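Uncharacterized protein YhfS (PDB 4J8L) carries covalently attached pyridoxal 5'-phosphate and, although its reaction is not established, may act as a cysteine synthase or related enzyme. Local coordinates at residues A[265-270]-A[356-361]; A[255-260]-A[271-276]. All coordinates share one frame; numbering follows the deposited sequence.

Interaction 1 of 2, residues A[265-270]-A[356-361]; sequences VPEVKS and ESIASI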
# COMPACT_ATOMS: atom_id res chain seq x y z
N VAL A 265 -13.14 25.63 -9.83
CA VAL A 265 -12.78 26.43 -8.67
C VAL A 265 -11.72 27.44 -9.07
O VAL A 265 -10.54 27.11 -9.14
CB VAL A 265 -12.25 25.54 -7.53
CG1 VAL A 265 -11.92 26.37 -6.31
CG2 VAL A 265 -13.28 24.46 -7.17
N PRO A 266 -12.13 28.69 -9.35
CA PRO A 266 -11.22 29.73 -9.84
C PRO A 266 -10.00 29.94 -8.95
O PRO A 266 -8.93 30.30 -9.45
CB PRO A 266 -12.09 30.99 -9.84
CG PRO A 266 -13.48 30.48 -9.99
CD PRO A 266 -13.52 29.18 -9.23
N GLU A 267 -10.16 29.72 -7.65
CA GLU A 267 -9.07 29.94 -6.70
C GLU A 267 -7.99 28.85 -6.78
O GLU A 267 -6.94 28.97 -6.16
CB GLU A 267 -9.61 30.07 -5.27
CG GLU A 267 -10.51 31.27 -5.03
CD GLU A 267 -11.97 31.02 -5.40
OE1 GLU A 267 -12.31 29.91 -5.87
OE2 GLU A 267 -12.79 31.95 -5.21
N VAL A 268 -8.26 27.79 -7.53
CA VAL A 268 -7.27 26.72 -7.74
C VAL A 268 -6.34 27.02 -8.91
O VAL A 268 -6.79 27.30 -10.03
CB VAL A 268 -7.95 25.34 -7.93
CG1 VAL A 268 -6.94 24.29 -8.41
CG2 VAL A 268 -8.59 24.90 -6.64
N LYS A 269 -5.04 26.97 -8.65
CA LYS A 269 -4.01 27.24 -9.65
C LYS A 269 -3.66 25.98 -10.46
O LYS A 269 -3.47 26.03 -11.67
CB LYS A 269 -2.77 27.79 -8.96
CG LYS A 269 -1.58 28.09 -9.87
CD LYS A 269 -0.45 28.74 -9.07
CE LYS A 269 0.72 29.14 -9.97
NZ LYS A 269 1.71 30.00 -9.25
N SER A 270 -3.57 24.84 -9.79
CA SER A 270 -3.24 23.60 -10.49
C SER A 270 -3.77 22.41 -9.73
O SER A 270 -3.98 22.49 -8.52
CB SER A 270 -1.73 23.47 -10.71
OG SER A 270 -1.06 23.21 -9.48
N GLU A 356 -16.95 25.79 -0.42
CA GLU A 356 -17.47 26.36 0.82
C GLU A 356 -16.35 26.79 1.76
O GLU A 356 -16.43 27.83 2.41
CB GLU A 356 -18.42 25.38 1.51
CG GLU A 356 -19.73 25.15 0.78
CD GLU A 356 -20.62 24.16 1.50
OE1 GLU A 356 -20.19 23.65 2.55
OE2 GLU A 356 -21.74 23.90 1.02
N SER A 357 -15.29 25.98 1.81
CA SER A 357 -14.14 26.27 2.66
C SER A 357 -13.42 27.54 2.19
O SER A 357 -13.11 28.42 2.99
CB SER A 357 -13.18 25.09 2.69
OG SER A 357 -13.84 23.94 3.22
N ILE A 358 -13.18 27.62 0.88
CA ILE A 358 -12.55 28.81 0.30
C ILE A 358 -13.38 30.08 0.53
O ILE A 358 -12.84 31.16 0.82
CB ILE A 358 -12.30 28.62 -1.21
CG1 ILE A 358 -11.22 27.56 -1.42
CG2 ILE A 358 -11.90 29.94 -1.89
CD1 ILE A 358 -11.15 27.01 -2.83
N ALA A 359 -14.70 29.94 0.43
CA ALA A 359 -15.59 31.09 0.61
C ALA A 359 -15.59 31.57 2.06
O ALA A 359 -15.97 32.70 2.34
CB ALA A 359 -17.00 30.74 0.16
N SER A 360 -15.15 30.71 2.98
CA SER A 360 -15.31 30.96 4.41
C SER A 360 -14.02 31.40 5.10
O SER A 360 -14.05 31.75 6.28
CB SER A 360 -15.85 29.71 5.09
OG SER A 360 -16.04 29.92 6.48
N ILE A 361 -12.91 31.38 4.38
CA ILE A 361 -11.62 31.76 4.98
C ILE A 361 -11.59 33.25 5.30
O ILE A 361 -10.84 33.69 6.17
CB ILE A 361 -10.42 31.41 4.08
CG1 ILE A 361 -10.47 32.20 2.77
CG2 ILE A 361 -10.38 29.91 3.79
CD1 ILE A 361 -9.33 31.89 1.84
OXT ILE A 361 -12.32 34.05 4.70
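Glu267 and Ile358 bring the two backbones closest together, CA to CA 7.9 Å, where the type I turn Val265–Val268 comes up against the C-terminal part of helix 347-360. The setting is the C-terminal α/β domain: the turn leads into 268-275, an outer strand of its four-stranded antiparallel sheet, and the helix is among those that pack on the sheet. Inside the turn, Val268 N donates to Val265 O at 2.9 Å; no hydrogen bond joins 265-270 to 356-361, and the contact is made by side chains.

Ile358 carries it with two branches. Its CG1 arm stands anti to the carbonyl carbon (chi1 -68°) and reaches on toward the turn, where CD1 meets Val265 CG1 at 3.6 Å; the two side chains cross at a slant. The other branch, CG2, serves Glu267. That glutamate runs across the helix, and its bend at chi2 (85°) lays the carboxylate against the isoleucine, with Glu267 CD 3.7 Å from Ile358 CG2 and Glu267 CG equally near. An acidic residue thus contributes its methylenes and the flat of its carboxylate to an apolar contact. Val265 is buried and also touches Arg355, one turn back from Ile358, and Leu351, two turns back, while Phe285 and Val293 pack on Ile358. Glu267 forms the exposed border of the patch, its backbone tied to His286. Further along, Lys269 and Ser270 both face Glu284 in a classic beta bulge. The methyl CG2 of Ile358 lies over the face of the Glu267 carboxylate, 4.0 Å from OE1 and likewise from OE2.

Interaction 2 of 2, residues A[255-260]-A[271-276]; sequences RLLALL and AVIANA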
# COMPACT_ATOMS: atom_id res chain seq x y z
N ARG A 255 -12.77 12.15 -12.18
CA ARG A 255 -13.81 13.14 -12.50
C ARG A 255 -13.56 14.47 -11.79
O ARG A 255 -13.77 15.54 -12.37
CB ARG A 255 -15.22 12.60 -12.21
CG ARG A 255 -15.63 11.48 -13.18
CD ARG A 255 -17.10 11.08 -13.04
NE ARG A 255 -17.45 10.72 -11.67
CZ ARG A 255 -17.26 9.51 -11.13
NH1 ARG A 255 -16.74 8.53 -11.86
NH2 ARG A 255 -17.59 9.29 -9.87
N LEU A 256 -13.09 14.39 -10.55
CA LEU A 256 -12.71 15.57 -9.77
C LEU A 256 -11.59 16.32 -10.46
O LEU A 256 -11.64 17.54 -10.60
CB LEU A 256 -12.28 15.14 -8.37
CG LEU A 256 -11.80 16.22 -7.41
CD1 LEU A 256 -12.90 17.24 -7.19
CD2 LEU A 256 -11.40 15.56 -6.10
N LEU A 257 -10.56 15.59 -10.90
CA LEU A 257 -9.43 16.21 -11.60
C LEU A 257 -9.89 16.97 -12.84
O LEU A 257 -9.48 18.11 -13.07
CB LEU A 257 -8.37 15.17 -11.98
CG LEU A 257 -7.16 15.71 -12.74
CD1 LEU A 257 -6.33 16.67 -11.88
CD2 LEU A 257 -6.28 14.58 -13.26
N ALA A 258 -10.75 16.34 -13.64
CA ALA A 258 -11.26 16.97 -14.85
C ALA A 258 -12.03 18.26 -14.53
O ALA A 258 -11.86 19.27 -15.22
CB ALA A 258 -12.14 16.00 -15.64
N LEU A 259 -12.87 18.21 -13.51
CA LEU A 259 -13.64 19.39 -13.10
C LEU A 259 -12.72 20.53 -12.67
O LEU A 259 -12.93 21.68 -13.06
CB LEU A 259 -14.62 19.03 -11.99
CG LEU A 259 -15.82 18.17 -12.39
CD1 LEU A 259 -16.49 17.56 -11.17
CD2 LEU A 259 -16.80 19.00 -13.20
N LEU A 260 -11.70 20.22 -11.88
CA LEU A 260 -10.76 21.24 -11.42
C LEU A 260 -9.97 21.82 -12.58
O LEU A 260 -9.78 23.03 -12.67
CB LEU A 260 -9.81 20.68 -10.37
CG LEU A 260 -10.46 20.34 -9.03
CD1 LEU A 260 -9.48 19.64 -8.10
CD2 LEU A 260 -11.01 21.62 -8.39
N ALA A 271 -3.99 21.32 -10.44
CA ALA A 271 -4.40 20.08 -9.81
C ALA A 271 -3.82 18.91 -10.58
O ALA A 271 -3.77 18.94 -11.81
CB ALA A 271 -5.93 19.97 -9.77
N VAL A 272 -3.36 17.89 -9.86
CA VAL A 272 -2.80 16.71 -10.50
C VAL A 272 -3.16 15.50 -9.65
O VAL A 272 -3.38 15.62 -8.44
CB VAL A 272 -1.26 16.85 -10.66
CG1 VAL A 272 -0.57 16.85 -9.31
CG2 VAL A 272 -0.70 15.73 -11.54
N ILE A 273 -3.27 14.34 -10.29
CA ILE A 273 -3.33 13.08 -9.56
C ILE A 273 -1.91 12.55 -9.42
O ILE A 273 -1.14 12.54 -10.39
CB ILE A 273 -4.20 12.06 -10.30
CG1 ILE A 273 -5.66 12.46 -10.16
CG2 ILE A 273 -3.99 10.66 -9.72
CD1 ILE A 273 -6.61 11.58 -10.94
N ALA A 274 -1.56 12.14 -8.21
CA ALA A 274 -0.24 11.62 -7.94
C ALA A 274 -0.31 10.49 -6.93
O ALA A 274 -1.20 10.45 -6.09
CB ALA A 274 0.66 12.71 -7.42
N ASN A 275 0.65 9.57 -7.01
CA ASN A 275 0.84 8.62 -5.92
C ASN A 275 1.70 9.27 -4.85
O ASN A 275 2.92 9.35 -4.97
CB ASN A 275 1.47 7.33 -6.43
CG ASN A 275 0.43 6.31 -6.82
OD1 ASN A 275 -0.04 6.30 -7.96
ND2 ASN A 275 0.05 5.46 -5.88
N ALA A 276 1.03 9.78 -3.82
CA ALA A 276 1.71 10.55 -2.78
C ALA A 276 1.26 10.18 -1.36
O ALA A 276 0.67 11.00 -0.67
CB ALA A 276 1.48 12.05 -3.03
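Leu257 is the side chain to follow here: it points from helix 229-261 at the start of segment 271-276, in a helix-turn-strand unit whose helix packs on the antiparallel sheet of the C-terminal domain. The short axes of helix 255-260 and strand 271-275 pass 8.3 Å apart and run nearly antiparallel, at 158°.

At the root, Leu257 CB lies 4.1 Å from Ile273 CD1. The next bond puts CG anti to the backbone N (chi1 179°), which carries the fork out to the strand. There the two methyls part company. Leu257 CD2 rests on the Ile273 arm, 3.8 Å from Ile273 CG1 and as near to Ile273 CD1. Leu257 CD1 goes to the backbone instead, with Val272 CA at 3.8 Å and the methyl CB of Ala271 beside it. Ile273 answers with a CG1 arm anti to its carbonyl carbon, a turn that brings its tip to the leucine although its CB does not aim straight at the helix.

One turn on, Leu260 CD1 reaches the same Ala271 CB at 3.9 Å, so the small methyl sits against both leucines. Leu281 of the adjacent strand and Leu351 of helix 347-360 also pack on Leu260. Cutting Leu257 back to an alanine is likely to open a gap beside Ala271 and cost the Ile273 arm most of its contact with the helix, namely the CD2 methyl. The nearest approach is made by Leu257 CD1, 3.4 Å from Ala271 O.

Both contacts use strand 268-275, interaction 1 at the turn leading into it and interaction 2 further along, and their segments alternate in sequence. Interaction 2 joins the strand to the helix that precedes it; interaction 1 joins the turn before the strand to the chain's last helix, farther from the centre of the molecule. Neither has a hydrogen bond across it. Interaction 2 is aliphatic and partly buried, with one leucine methyl also lying on strand backbone, whereas interaction 1 pairs a buried valine–isoleucine core with an exposed glutamate at its border. They meet directly: Val265 CG2 packs on Leu260 CD2 at 3.8 Å, and Leu351 touches both residues, making one continuous apolar layer.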